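Multicopper oxidase (Uncultured bacterium, PDB 4E9X) probably oxidises substrates at a mononuclear copper and passes the electrons to a copper cluster that reduces dioxygen, as in other laccase-like multicopper oxidases. Local coordinates at residues A[36-41]-A[121-126]; A[43-48]-A[93-98]; A[144-149]-A[199-204]; A[165-170]-A[262-267]. All blocks are in the same frame, centred on the assembly; numbering follows the deposited sequence.

Interaction 1. Residues A[36-41]-A[121-126]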
loop_
_atom_site.group_PDB
_atom_site.type_symbol
_atom_site.label_atom_id
_atom_site.label_comp_id
_atom_site.label_asym_id
_atom_site.label_seq_id
_atom_site.Cartn_x
_atom_site.Cartn_y
_atom_site.Cartn_z
ATOM N N LEU A 36 0.662 -15.364 -22.952
ATOM C CA LEU A 36 1.799 -15.676 -22.123
ATOM C C LEU A 36 3.051 -15.803 -22.991
ATOM O O LEU A 36 3.067 -16.554 -23.985
ATOM C CB LEU A 36 1.573 -17.046 -21.438
ATOM C CG LEU A 36 2.803 -17.698 -20.772
ATOM C CD1 LEU A 36 3.312 -16.896 -19.567
ATOM C CD2 LEU A 36 2.410 -19.118 -20.305
ATOM N N ILE A 37 4.145 -15.154 -22.610
ATOM C CA ILE A 37 5.454 -15.344 -23.240
ATOM C C ILE A 37 6.323 -16.007 -22.185
ATOM O O ILE A 37 6.478 -15.478 -21.086
ATOM C CB ILE A 37 6.036 -14.007 -23.764
ATOM C CG1 ILE A 37 5.129 -13.350 -24.773
ATOM C CG2 ILE A 37 7.451 -14.265 -24.279
ATOM C CD1 ILE A 37 5.567 -11.924 -25.175
ATOM N N HIS A 38 6.851 -17.161 -22.492
ATOM C CA HIS A 38 7.596 -17.977 -21.528
ATOM C C HIS A 38 8.909 -18.351 -22.195
ATOM O O HIS A 38 8.921 -19.064 -23.203
ATOM C CB HIS A 38 6.752 -19.202 -21.134
ATOM C CG HIS A 38 7.297 -19.946 -19.975
ATOM N ND1 HIS A 38 6.776 -21.165 -19.550
ATOM C CD2 HIS A 38 8.285 -19.665 -19.067
ATOM C CE1 HIS A 38 7.437 -21.561 -18.461
ATOM N NE2 HIS A 38 8.349 -20.713 -18.150
ATOM N N VAL A 39 10.010 -17.856 -21.660
ATOM C CA VAL A 39 11.336 -18.072 -22.242
ATOM C C VAL A 39 12.314 -18.435 -21.148
ATOM O O VAL A 39 11.941 -18.435 -19.958
ATOM C CB VAL A 39 11.789 -16.833 -23.028
ATOM C CG1 VAL A 39 10.788 -16.458 -24.129
ATOM C CG2 VAL A 39 12.052 -15.588 -22.172
ATOM N N GLN A 40 13.544 -18.758 -21.554
ATOM C CA GLN A 40 14.615 -19.079 -20.607
ATOM C C GLN A 40 15.594 -17.931 -20.457
ATOM O O GLN A 40 15.851 -17.190 -21.436
ATOM C CB GLN A 40 15.378 -20.307 -21.147
ATOM C CG GLN A 40 16.309 -20.962 -20.162
ATOM C CD GLN A 40 16.729 -22.336 -20.686
ATOM O OE1 GLN A 40 16.757 -22.652 -21.879
ATOM N NE2 GLN A 40 17.070 -23.208 -19.746
ATOM N N GLU A 41 16.147 -17.815 -19.245
ATOM C CA GLU A 41 17.202 -16.832 -19.015
ATOM C C GLU A 41 18.269 -16.960 -20.090
ATOM O O GLU A 41 18.755 -18.046 -20.453
ATOM C CB GLU A 41 17.856 -17.144 -17.682
ATOM C CG GLU A 41 18.956 -16.199 -17.270
ATOM C CD GLU A 41 19.603 -16.563 -15.934
ATOM O OE1 GLU A 41 19.223 -17.550 -15.273
ATOM O OE2 GLU A 41 20.491 -15.788 -15.509
ATOM N N PRO A 121 1.654 -11.425 -19.289
ATOM C CA PRO A 121 2.785 -11.917 -18.505
ATOM C C PRO A 121 3.981 -12.371 -19.334
ATOM O O PRO A 121 3.777 -12.962 -20.410
ATOM C CB PRO A 121 2.160 -13.115 -17.735
ATOM C CG PRO A 121 1.155 -13.668 -18.771
ATOM C CD PRO A 121 0.634 -12.472 -19.576
ATOM N N LEU A 122 5.173 -12.101 -18.812
ATOM C CA LEU A 122 6.449 -12.495 -19.416
ATOM C C LEU A 122 7.230 -13.281 -18.365
ATOM O O LEU A 122 7.708 -12.677 -17.416
ATOM C CB LEU A 122 7.182 -11.261 -19.961
ATOM C CG LEU A 122 8.636 -11.493 -20.379
ATOM C CD1 LEU A 122 8.794 -12.529 -21.497
ATOM C CD2 LEU A 122 9.261 -10.142 -20.806
ATOM N N ILE A 123 7.343 -14.587 -18.556
ATOM C CA ILE A 123 7.971 -15.428 -17.531
ATOM C C ILE A 123 9.323 -15.839 -18.056
ATOM O O ILE A 123 9.408 -16.488 -19.106
ATOM C CB ILE A 123 7.099 -16.654 -17.212
ATOM C CG1 ILE A 123 5.688 -16.228 -16.762
ATOM C CG2 ILE A 123 7.815 -17.533 -16.213
ATOM C CD1 ILE A 123 5.662 -15.252 -15.564
ATOM N N VAL A 124 10.372 -15.498 -17.324
ATOM C CA VAL A 124 11.740 -15.863 -17.686
ATOM C C VAL A 124 12.212 -16.920 -16.690
ATOM O O VAL A 124 12.392 -16.610 -15.509
ATOM C CB VAL A 124 12.671 -14.627 -17.728
ATOM C CG1 VAL A 124 14.106 -15.077 -18.074
ATOM C CG2 VAL A 124 12.171 -13.586 -18.749
ATOM N N ASP A 125 12.425 -18.141 -17.168
ATOM C CA ASP A 125 12.892 -19.187 -16.250
ATOM C C ASP A 125 14.348 -19.001 -15.871
ATOM O O ASP A 125 15.198 -18.968 -16.787
ATOM C CB ASP A 125 12.746 -20.579 -16.842
ATOM C CG ASP A 125 11.343 -21.141 -16.876
ATOM O OD1 ASP A 125 10.401 -20.443 -16.439
ATOM O OD2 ASP A 125 11.179 -22.291 -17.357
ATOM N N PRO A 126 14.712 -18.962 -14.606
ATOM C CA PRO A 126 16.125 -18.908 -14.270
ATOM C C PRO A 126 16.828 -20.209 -14.689
ATOM O O PRO A 126 16.285 -21.311 -14.569
ATOM C CB PRO A 126 16.167 -18.838 -12.747
ATOM C CG PRO A 126 14.751 -18.823 -12.269
ATOM C CD PRO A 126 13.810 -18.961 -13.415
HETATM O O HOH W 1 15.856 -23.519 -17.247
#
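Ile37 and Leu122 meet on the apolar side of two parallel strands, where CG2 of Ile37 lies 3.5 Å from CD1 of Leu122. Further along the same face, Val39 and Val124 touch through their CG2 methyls. Leu101 of the next strand packs against both Leu122 and Val124. On the other face, CD1 of Leu36 reaches across to CG1 of Ile123 at 3.7 Å.

Strands 36-40 and 119-125 are the parallel neighbours in an otherwise antiparallel sheet of the first cupredoxin-like domain. Their backbones run 19° from parallel, and residues 37 to 40 pair in order with 122 to 125. The ladder runs from Ile37 N to Pro121 O through Ile123 N to Ile37 O (2.8 Å), Val39 N to Ile123 O and Asp125 N to Val39 O, ending with Glu41 N to Asp125 O at 2.9 Å.

Toward the polar edge His38 has its CG anti to the backbone N (chi1 -169°), which brings CD2 of the imidazole alongside Ile123 CG2 and NE2 on to Asp125. Its NE2 donates to Asp125 OD1 at 2.7 Å, with the acceptor in the ring plane but met from above the carboxylate, whose plane is turned 76° from the ring. Tyr305 hydrogen-bonds the other oxygen, OD2, and sets its ring edge-to-face with His38. At the strand ends, a water accepts from Gln40 NE2, while Glu41 OE1 takes the amide of Lys127.

With both carboxylate oxygens bonded, the Asp125 charge would be expected to favour a proton on NE2 and to hold the imidazole's rotation.

Interaction 2. Residues A[43-48]-A[93-98]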
loop_
_atom_site.group_PDB
_atom_site.type_symbol
_atom_site.label_atom_id
_atom_site.label_comp_id
_atom_site.label_asym_id
_atom_site.label_seq_id
_atom_site.Cartn_x
_atom_site.Cartn_y
_atom_site.Cartn_z
ATOM N N ASP A 43 17.767 -16.141 -23.331
ATOM C CA ASP A 43 17.251 -16.215 -24.687
ATOM C C ASP A 43 17.272 -14.830 -25.310
ATOM O O ASP A 43 17.157 -13.776 -24.653
ATOM C CB ASP A 43 15.834 -16.770 -24.724
ATOM C CG ASP A 43 15.731 -18.267 -24.454
ATOM O OD1 ASP A 43 16.721 -19.019 -24.503
ATOM O OD2 ASP A 43 14.586 -18.696 -24.205
ATOM N N ASP A 44 17.437 -14.849 -26.652
ATOM C CA ASP A 44 17.281 -13.649 -27.438
ATOM C C ASP A 44 15.852 -13.608 -27.951
ATOM O O ASP A 44 15.465 -14.473 -28.728
ATOM C CB ASP A 44 18.275 -13.722 -28.598
ATOM C CG ASP A 44 19.692 -13.723 -28.029
ATOM O OD1 ASP A 44 20.023 -12.846 -27.193
ATOM O OD2 ASP A 44 20.469 -14.619 -28.417
ATOM N N VAL A 45 15.101 -12.601 -27.522
ATOM C CA VAL A 45 13.681 -12.482 -27.865
ATOM C C VAL A 45 13.510 -11.448 -28.966
ATOM O O VAL A 45 14.095 -10.361 -28.916
ATOM C CB VAL A 45 12.896 -12.094 -26.603
ATOM C CG1 VAL A 45 11.411 -11.994 -26.932
ATOM C CG2 VAL A 45 13.125 -13.132 -25.539
ATOM N N ILE A 46 12.667 -11.812 -29.933
ATOM C CA ILE A 46 12.257 -10.903 -30.986
ATOM C C ILE A 46 10.750 -10.870 -31.022
ATOM O O ILE A 46 10.128 -11.939 -31.119
ATOM C CB ILE A 46 12.836 -11.388 -32.340
ATOM C CG1 ILE A 46 14.369 -11.520 -32.337
ATOM C CG2 ILE A 46 12.365 -10.475 -33.464
ATOM C CD1 ILE A 46 14.904 -12.324 -33.520
ATOM N N VAL A 47 10.136 -9.703 -30.908
ATOM C CA VAL A 47 8.675 -9.622 -30.962
ATOM C C VAL A 47 8.302 -8.626 -32.069
ATOM O O VAL A 47 8.650 -7.419 -32.000
ATOM C CB VAL A 47 8.092 -9.168 -29.619
ATOM C CG1 VAL A 47 6.558 -9.173 -29.751
ATOM C CG2 VAL A 47 8.456 -10.105 -28.481
ATOM N N ASN A 48 7.584 -9.119 -33.101
ATOM C CA ASN A 48 7.132 -8.273 -34.196
ATOM C C ASN A 48 5.680 -7.892 -33.900
ATOM O O ASN A 48 4.847 -8.816 -33.812
ATOM C CB ASN A 48 7.214 -9.001 -35.544
ATOM C CG ASN A 48 8.594 -9.605 -35.804
ATOM O OD1 ASN A 48 9.561 -8.859 -35.825
ATOM N ND2 ASN A 48 8.672 -10.919 -35.990
ATOM N N PHE A 93 15.363 -7.990 -27.488
ATOM C CA PHE A 93 16.070 -7.879 -26.215
ATOM C C PHE A 93 16.560 -9.238 -25.804
ATOM O O PHE A 93 15.971 -10.245 -26.224
ATOM C CB PHE A 93 15.206 -7.237 -25.114
ATOM C CG PHE A 93 13.885 -7.949 -24.881
ATOM C CD1 PHE A 93 13.784 -8.999 -23.971
ATOM C CD2 PHE A 93 12.770 -7.550 -25.587
ATOM C CE1 PHE A 93 12.554 -9.621 -23.807
ATOM C CE2 PHE A 93 11.551 -8.160 -25.412
ATOM C CZ PHE A 93 11.428 -9.220 -24.508
ATOM N N LYS A 94 17.597 -9.279 -24.980
ATOM C CA LYS A 94 17.993 -10.524 -24.360
ATOM C C LYS A 94 17.311 -10.602 -23.005
ATOM O O LYS A 94 17.254 -9.658 -22.227
ATOM C CB LYS A 94 19.518 -10.613 -24.156
ATOM C CG LYS A 94 20.078 -11.894 -23.525
ATOM C CD LYS A 94 21.580 -11.829 -23.441
ATOM C CE LYS A 94 22.212 -12.036 -24.800
ATOM N NZ LYS A 94 22.197 -13.489 -25.176
ATOM N N ALA A 95 16.799 -11.830 -22.718
ATOM C CA ALA A 95 16.122 -12.084 -21.471
ATOM C C ALA A 95 17.124 -12.404 -20.362
ATOM O O ALA A 95 17.119 -13.533 -19.856
ATOM C CB ALA A 95 15.165 -13.267 -21.692
ATOM N N ASP A 96 17.947 -11.433 -19.982
ATOM C CA ASP A 96 18.979 -11.701 -18.995
ATOM C C ASP A 96 18.440 -11.452 -17.603
ATOM O O ASP A 96 19.114 -11.811 -16.643
ATOM C CB ASP A 96 20.258 -10.919 -19.224
ATOM C CG ASP A 96 20.123 -9.458 -19.467
ATOM O OD1 ASP A 96 19.072 -8.851 -19.219
ATOM O OD2 ASP A 96 21.137 -8.879 -19.949
ATOM N N ARG A 97 17.291 -10.870 -17.435
ATOM C CA ARG A 97 16.653 -10.652 -16.120
ATOM C C ARG A 97 15.641 -11.762 -15.865
ATOM O O ARG A 97 14.729 -11.930 -16.658
ATOM C CB ARG A 97 15.987 -9.253 -16.080
ATOM C CG ARG A 97 15.001 -9.120 -14.841
ATOM C CD ARG A 97 15.734 -9.138 -13.535
ATOM N NE ARG A 97 15.049 -8.234 -12.609
ATOM C CZ ARG A 97 13.874 -8.453 -12.038
ATOM N NH1 ARG A 97 13.180 -9.562 -12.230
ATOM N NH2 ARG A 97 13.411 -7.514 -11.227
ATOM N N ILE A 98 15.817 -12.513 -14.791
ATOM C CA ILE A 98 14.952 -13.662 -14.554
ATOM C C ILE A 98 13.657 -13.243 -13.876
ATOM O O ILE A 98 13.500 -12.196 -13.257
ATOM C CB ILE A 98 15.726 -14.670 -13.675
ATOM C CG1 ILE A 98 16.040 -14.122 -12.267
ATOM C CG2 ILE A 98 16.991 -15.137 -14.362
ATOM C CD1 ILE A 98 16.830 -15.027 -11.339
#
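Val45 packs over a face of the Phe93 ring in an antiparallel pairing of strands 44-51 and 88-94, part of a mixed beta-sheet in the first cupredoxin-like domain. CB of Val45 stands 4.0 Å from the ring centroid and 22° off its normal, a CH-pi contact, and CG1 adds a contact to CZ at 3.7 Å. The ring gets there because Phe93 CG sits between its own backbone N and carbonyl carbon (chi1 56°), which lays the aromatic group alongside the valine, both side chains pointing the same way. Trp61 meets the Phe93 ring, and Val64 and Gln66 also touch it, so this is the dense side.

In the backbone, Val45 and Phe93 form a hydrogen-bonded pair: Val45 N to Phe93 O at 2.8 Å and Phe93 N to Val45 O at 3.0 Å. Ala95 N continues the pairing to Asp43 O (2.8 Å), and Ala95 is the centre of an inverse gamma turn.

The other face carries the non-hydrogen-bonded pair Asp44 and Lys94 and is looser, with Lys94 exposed. The lysine chain starts extended and bends at chi3 and chi4, folding its amine back to the carboxylate to form a salt bridge. An alanine at Asp44 would remove this carboxylate and would probably leave the Lys94 ammonium without its charged mate and freer to turn, although its weak bond to Gly42 O would remain. In the bridge itself, Lys94 NZ meets Asp44 OD1 at 3.0 Å on the syn side, 23° out of the carboxylate plane.

Interaction 3. Residues A[144-149]-A[199-204]. With CU (copper (II) ion), chain G.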
loop_
_atom_site.group_PDB
_atom_site.type_symbol
_atom_site.label_atom_id
_atom_site.label_comp_id
_atom_site.label_asym_id
_atom_site.label_seq_id
_atom_site.Cartn_x
_atom_site.Cartn_y
_atom_site.Cartn_z
ATOM N N MET A 144 -4.154 -8.675 -11.494
ATOM C CA MET A 144 -5.285 -7.919 -10.954
ATOM C C MET A 144 -5.408 -6.570 -11.624
ATOM O O MET A 144 -4.398 -5.941 -11.949
ATOM C CB MET A 144 -5.136 -7.707 -9.433
ATOM C CG MET A 144 -5.737 -8.841 -8.587
ATOM S SD MET A 144 -4.982 -10.462 -8.820
ATOM C CE MET A 144 -3.324 -10.118 -8.188
ATOM N N SER A 145 -6.644 -6.106 -11.864
ATOM C CA SER A 145 -6.889 -4.793 -12.441
ATOM C C SER A 145 -8.299 -4.361 -12.030
ATOM O O SER A 145 -9.060 -5.060 -11.359
ATOM C CB SER A 145 -6.687 -4.769 -13.940
ATOM O OG SER A 145 -7.673 -5.531 -14.612
ATOM N N THR A 146 -8.555 -3.121 -12.450
ATOM C CA THR A 146 -9.832 -2.481 -12.135
ATOM C C THR A 146 -10.460 -1.898 -13.395
ATOM O O THR A 146 -9.790 -1.701 -14.413
ATOM C CB THR A 146 -9.714 -1.366 -11.051
ATOM O OG1 THR A 146 -9.122 -0.212 -11.644
ATOM C CG2 THR A 146 -8.855 -1.859 -9.891
ATOM N N TRP A 147 -11.748 -1.582 -13.325
ATOM C CA TRP A 147 -12.504 -1.190 -14.513
ATOM C C TRP A 147 -13.451 -0.052 -14.126
ATOM O O TRP A 147 -13.987 -0.048 -13.039
ATOM C CB TRP A 147 -13.349 -2.325 -15.086
ATOM C CG TRP A 147 -12.501 -3.560 -15.328
ATOM C CD1 TRP A 147 -12.215 -4.522 -14.381
ATOM C CD2 TRP A 147 -11.827 -3.939 -16.513
ATOM N NE1 TRP A 147 -11.390 -5.501 -14.938
ATOM C CE2 TRP A 147 -11.145 -5.157 -16.241
ATOM C CE3 TRP A 147 -11.731 -3.341 -17.793
ATOM C CZ2 TRP A 147 -10.375 -5.816 -17.216
ATOM C CZ3 TRP A 147 -10.953 -4.034 -18.725
ATOM C CH2 TRP A 147 -10.286 -5.244 -18.457
ATOM N N GLU A 148 -13.658 0.867 -15.070
ATOM C CA GLU A 148 -14.552 2.018 -14.855
ATOM C C GLU A 148 -15.744 1.874 -15.783
ATOM O O GLU A 148 -15.610 2.101 -16.990
ATOM C CB GLU A 148 -13.801 3.309 -15.197
ATOM C CG GLU A 148 -12.597 3.477 -14.268
ATOM C CD GLU A 148 -11.562 4.448 -14.754
ATOM O OE1 GLU A 148 -11.852 5.075 -15.800
ATOM O OE2 GLU A 148 -10.482 4.627 -14.180
ATOM N N SER A 149 -16.904 1.466 -15.292
ATOM C CA SER A 149 -17.997 1.135 -16.201
ATOM C C SER A 149 -18.440 2.317 -17.056
ATOM O O SER A 149 -18.948 2.061 -18.171
ATOM C CB SER A 149 -19.204 0.572 -15.414
ATOM O OG SER A 149 -19.808 1.556 -14.606
ATOM N N GLY A 199 -5.053 -0.263 -9.324
ATOM C CA GLY A 199 -5.517 -0.447 -7.935
ATOM C C GLY A 199 -4.503 -1.148 -7.051
ATOM O O GLY A 199 -3.445 -1.654 -7.513
ATOM N N ILE A 200 -4.825 -1.166 -5.763
ATOM C CA ILE A 200 -4.079 -1.980 -4.789
ATOM C C ILE A 200 -4.952 -3.158 -4.375
ATOM O O ILE A 200 -6.130 -2.978 -4.240
ATOM C CB ILE A 200 -3.645 -1.012 -3.684
ATOM C CG1 ILE A 200 -2.766 0.124 -4.245
ATOM C CG2 ILE A 200 -2.929 -1.708 -2.590
ATOM C CD1 ILE A 200 -2.140 0.973 -3.152
ATOM N N HIS A 201 -4.342 -4.328 -4.214
ATOM C CA HIS A 201 -5.110 -5.562 -4.021
ATOM C C HIS A 201 -4.457 -6.341 -2.871
ATOM O O HIS A 201 -3.245 -6.632 -2.905
ATOM C CB HIS A 201 -5.049 -6.407 -5.303
ATOM C CG HIS A 201 -5.656 -5.692 -6.470
ATOM N ND1 HIS A 201 -6.997 -5.727 -6.737
ATOM C CD2 HIS A 201 -5.095 -4.877 -7.404
ATOM C CE1 HIS A 201 -7.247 -4.950 -7.817
ATOM N NE2 HIS A 201 -6.095 -4.446 -8.233
ATOM N N ALA A 202 -5.234 -6.663 -1.850
ATOM C CA ALA A 202 -4.689 -7.339 -0.667
ATOM C C ALA A 202 -5.080 -8.811 -0.776
ATOM O O ALA A 202 -6.155 -9.223 -0.413
ATOM C CB ALA A 202 -5.232 -6.672 0.589
ATOM N N MET A 203 -4.241 -9.631 -1.380
ATOM C CA MET A 203 -4.653 -10.996 -1.773
ATOM C C MET A 203 -4.511 -11.942 -0.578
ATOM O O MET A 203 -3.408 -12.144 -0.048
ATOM C CB MET A 203 -3.759 -11.452 -2.932
ATOM C CG MET A 203 -3.886 -10.526 -4.154
ATOM S SD MET A 203 -5.573 -10.257 -4.760
ATOM C CE MET A 203 -6.120 -11.904 -5.243
ATOM N N HIS A 204 -5.632 -12.503 -0.173
ATOM C CA HIS A 204 -5.706 -13.359 1.030
ATOM C C HIS A 204 -6.142 -14.786 0.672
ATOM O O HIS A 204 -7.223 -14.958 0.067
ATOM C CB HIS A 204 -6.710 -12.757 1.982
ATOM C CG HIS A 204 -7.063 -13.602 3.156
ATOM N ND1 HIS A 204 -6.110 -14.233 3.980
ATOM C CD2 HIS A 204 -8.262 -13.952 3.665
ATOM C CE1 HIS A 204 -6.782 -14.936 4.939
ATOM N NE2 HIS A 204 -8.085 -14.766 4.749
HETATM CU CU CU G . -9.467 -15.323 5.793
HETATM O O HOH W 2 -5.171 -2.966 -10.394
#
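Met144 and His201 face each other between strands 144-147 and 201-204, whose axes are 9.4 Å apart at closest and run at 131°. They belong to different sheets, so this is face-to-face packing inside the beta-sandwich of a cupredoxin-like domain. The closest CA pair is Thr146 and Gly199, at 6.4 Å, too wide for strand pairing.

CB of Met144 sits over the centre of the His201 ring, 3.5 Å from the centroid and 10° off the normal, a CH-pi contact. Bends at chi2 and chi3 turn the thioether on toward Met203, where the two side chains meet tip to tip, SD of Met144 lying 4.0 Å from CE of Met203. Thr146 CG2 touches Gly199 CA and the His201 ring.

The imidazole is held at two nitrogens: ND1 pairs with Asp253, NE2 is bonded to a water in the ring plane, and that water accepts from Gly199 N. A leucine in place of His201 would probably leave Asp253 OD2 without its ND1 mate, the water with one partner fewer, and Met144 CB without a flat ring to sit on. Three residues on, His204 binds copper through NE2 at 1.8 Å, and His60 of a neighbouring subunit binds the same ion.

Interaction 4. Residues A[165-170]-A[262-267]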
loop_
_atom_site.group_PDB
_atom_site.type_symbol
_atom_site.label_atom_id
_atom_site.label_comp_id
_atom_site.label_asym_id
_atom_site.label_seq_id
_atom_site.Cartn_x
_atom_site.Cartn_y
_atom_site.Cartn_z
ATOM N N ALA A 165 -13.712 3.677 -10.455
ATOM C CA ALA A 165 -13.432 2.231 -10.690
ATOM C C ALA A 165 -14.437 1.464 -9.861
ATOM O O ALA A 165 -14.379 1.523 -8.640
ATOM C CB ALA A 165 -11.981 1.892 -10.375
ATOM N N ASP A 166 -15.383 0.809 -10.537
ATOM C CA ASP A 166 -16.485 0.179 -9.869
ATOM C C ASP A 166 -16.558 -1.323 -10.157
ATOM O O ASP A 166 -17.441 -2.000 -9.615
ATOM C CB ASP A 166 -17.822 0.835 -10.207
ATOM C CG ASP A 166 -18.077 1.005 -11.698
ATOM O OD1 ASP A 166 -17.205 0.751 -12.532
ATOM O OD2 ASP A 166 -19.211 1.435 -12.056
ATOM N N TYR A 167 -15.628 -1.864 -10.927
ATOM C CA TYR A 167 -15.519 -3.313 -11.100
ATOM C C TYR A 167 -14.032 -3.684 -10.997
ATOM O O TYR A 167 -13.145 -2.883 -11.190
ATOM C CB TYR A 167 -16.071 -3.820 -12.414
ATOM C CG TYR A 167 -17.573 -3.727 -12.594
ATOM C CD1 TYR A 167 -18.372 -4.850 -12.520
ATOM C CD2 TYR A 167 -18.146 -2.474 -12.893
ATOM C CE1 TYR A 167 -19.776 -4.769 -12.712
ATOM C CE2 TYR A 167 -19.531 -2.401 -13.080
ATOM C CZ TYR A 167 -20.341 -3.528 -12.998
ATOM O OH TYR A 167 -21.709 -3.405 -13.192
ATOM N N PHE A 168 -13.813 -4.919 -10.564
ATOM C CA PHE A 168 -12.487 -5.426 -10.130
ATOM C C PHE A 168 -12.270 -6.855 -10.606
ATOM O O PHE A 168 -13.258 -7.602 -10.658
ATOM C CB PHE A 168 -12.328 -5.323 -8.596
ATOM C CG PHE A 168 -12.703 -3.937 -8.081
ATOM C CD1 PHE A 168 -11.724 -2.942 -8.059
ATOM C CD2 PHE A 168 -14.011 -3.652 -7.700
ATOM C CE1 PHE A 168 -12.077 -1.661 -7.665
ATOM C CE2 PHE A 168 -14.357 -2.349 -7.310
ATOM C CZ PHE A 168 -13.375 -1.373 -7.309
ATOM N N SER A 169 -11.053 -7.257 -10.935
ATOM C CA SER A 169 -10.914 -8.573 -11.520
ATOM C C SER A 169 -9.565 -9.200 -11.223
ATOM O O SER A 169 -8.575 -8.545 -10.872
ATOM C CB SER A 169 -11.092 -8.494 -13.055
ATOM O OG SER A 169 -10.128 -7.554 -13.607
ATOM N N VAL A 170 -9.536 -10.523 -11.424
ATOM C CA VAL A 170 -8.304 -11.248 -11.654
ATOM C C VAL A 170 -8.393 -11.815 -13.065
ATOM O O VAL A 170 -9.418 -12.404 -13.445
ATOM C CB VAL A 170 -8.061 -12.341 -10.577
ATOM C CG1 VAL A 170 -9.242 -13.288 -10.411
ATOM C CG2 VAL A 170 -6.769 -13.145 -10.920
ATOM N N GLY A 262 -20.149 -3.113 -9.699
ATOM C CA GLY A 262 -21.273 -2.174 -9.927
ATOM C C GLY A 262 -22.042 -1.846 -8.673
ATOM O O GLY A 262 -23.259 -1.571 -8.792
ATOM N N GLY A 263 -21.388 -1.871 -7.522
ATOM C CA GLY A 263 -22.024 -1.570 -6.243
ATOM C C GLY A 263 -22.738 -2.773 -5.651
ATOM O O GLY A 263 -23.332 -2.661 -4.567
ATOM N N LYS A 264 -22.733 -3.930 -6.298
ATOM C CA LYS A 264 -23.359 -5.156 -5.754
ATOM C C LYS A 264 -22.333 -6.180 -5.293
ATOM O O LYS A 264 -21.204 -6.195 -5.736
ATOM C CB LYS A 264 -24.307 -5.763 -6.799
ATOM C CG LYS A 264 -24.942 -4.851 -7.816
ATOM C CD LYS A 264 -25.256 -5.508 -9.160
ATOM C CE LYS A 264 -24.062 -6.152 -9.866
ATOM N NZ LYS A 264 -23.553 -5.418 -11.058
ATOM N N HIS A 265 -22.672 -7.085 -4.361
ATOM C CA HIS A 265 -21.710 -8.025 -3.767
ATOM C C HIS A 265 -22.430 -9.352 -3.894
ATOM O O HIS A 265 -23.675 -9.443 -3.736
ATOM C CB HIS A 265 -21.277 -7.739 -2.316
ATOM C CG HIS A 265 -20.544 -8.813 -1.522
ATOM N ND1 HIS A 265 -19.151 -8.882 -1.402
ATOM C CD2 HIS A 265 -20.959 -9.889 -0.769
ATOM C CE1 HIS A 265 -18.741 -9.909 -0.670
ATOM N NE2 HIS A 265 -19.815 -10.543 -0.262
ATOM N N PRO A 266 -21.701 -10.430 -4.165
ATOM C CA PRO A 266 -20.265 -10.504 -4.324
ATOM C C PRO A 266 -19.874 -10.260 -5.778
ATOM O O PRO A 266 -20.682 -10.364 -6.684
ATOM C CB PRO A 266 -19.928 -11.943 -3.964
ATOM C CG PRO A 266 -21.136 -12.713 -4.323
ATOM C CD PRO A 266 -22.338 -11.772 -4.277
ATOM N N GLY A 267 -18.584 -9.917 -5.870
ATOM C CA GLY A 267 -18.010 -9.683 -7.185
ATOM C C GLY A 267 -16.529 -9.491 -6.939
ATOM O O GLY A 267 -16.062 -9.519 -5.798
HETATM O O HOH W 3 -18.612 -1.657 -7.147
#
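Tyr167 lays one ring face beneath the backbone of Gly262, whose N stands 3.3 Å above the plane, over the centre of the ring. The tyrosine's CG lies beside its own backbone N and opposite the carbonyl carbon (chi1 -68°), which carries the ring out under the loop; CZ is the ring atom nearest the amide, at 3.3 Å. That amide hydrogen is not spent on the ring: Gly262 N donates to Asp166 O at 2.9 Å, tilted 31° from the carbonyl plane. A water shares the same oxygen, giving it a hydrogen bond and accepting from Gly263 N at 2.8 Å.

Gly262 and Gly263 both have positive phi, which favours glycine, and a CB modelled on Gly262 would clash with Tyr167 OH. Lys264, bent at chi3 and chi4, folds its amine back near the phenol, with NZ 3.5 Å from Tyr167 OH, and makes a weak bond to Ala261 O. The carboxylate of Asp166 is bonded through OD2 to Ser149 OG.

Where the loop between strands 248-253 and 270-275 packs against strand 167-170, outermost in its sheet within this chain, Asp166 and Tyr167 both face Trp147 of the neighbouring strand 138-147, a classic beta bulge.

How the interactions relate
The four contacts form two neighbouring pairs, one in each of the chain's two cupredoxin-like domains. Interactions 1 and 2 have centres 9 Å apart and touch through Glu41 and Ile98 and through Val124 and the 95-97 backbone; strands 36-40 and 44-51 are consecutive, and along the chain both segments of interaction 2 fall between those of interaction 1. Interactions 3 and 4, with centres also 9 Å apart, share the sheet of neighbouring strands 138-147 and 167-170 and alternate along the chain. The pairs come in series on opposite sides of the chain centre, with centres 24 to 36 Å apart. Interactions 3 and 4 both touch the third subunit, so they lie at a subunit interface.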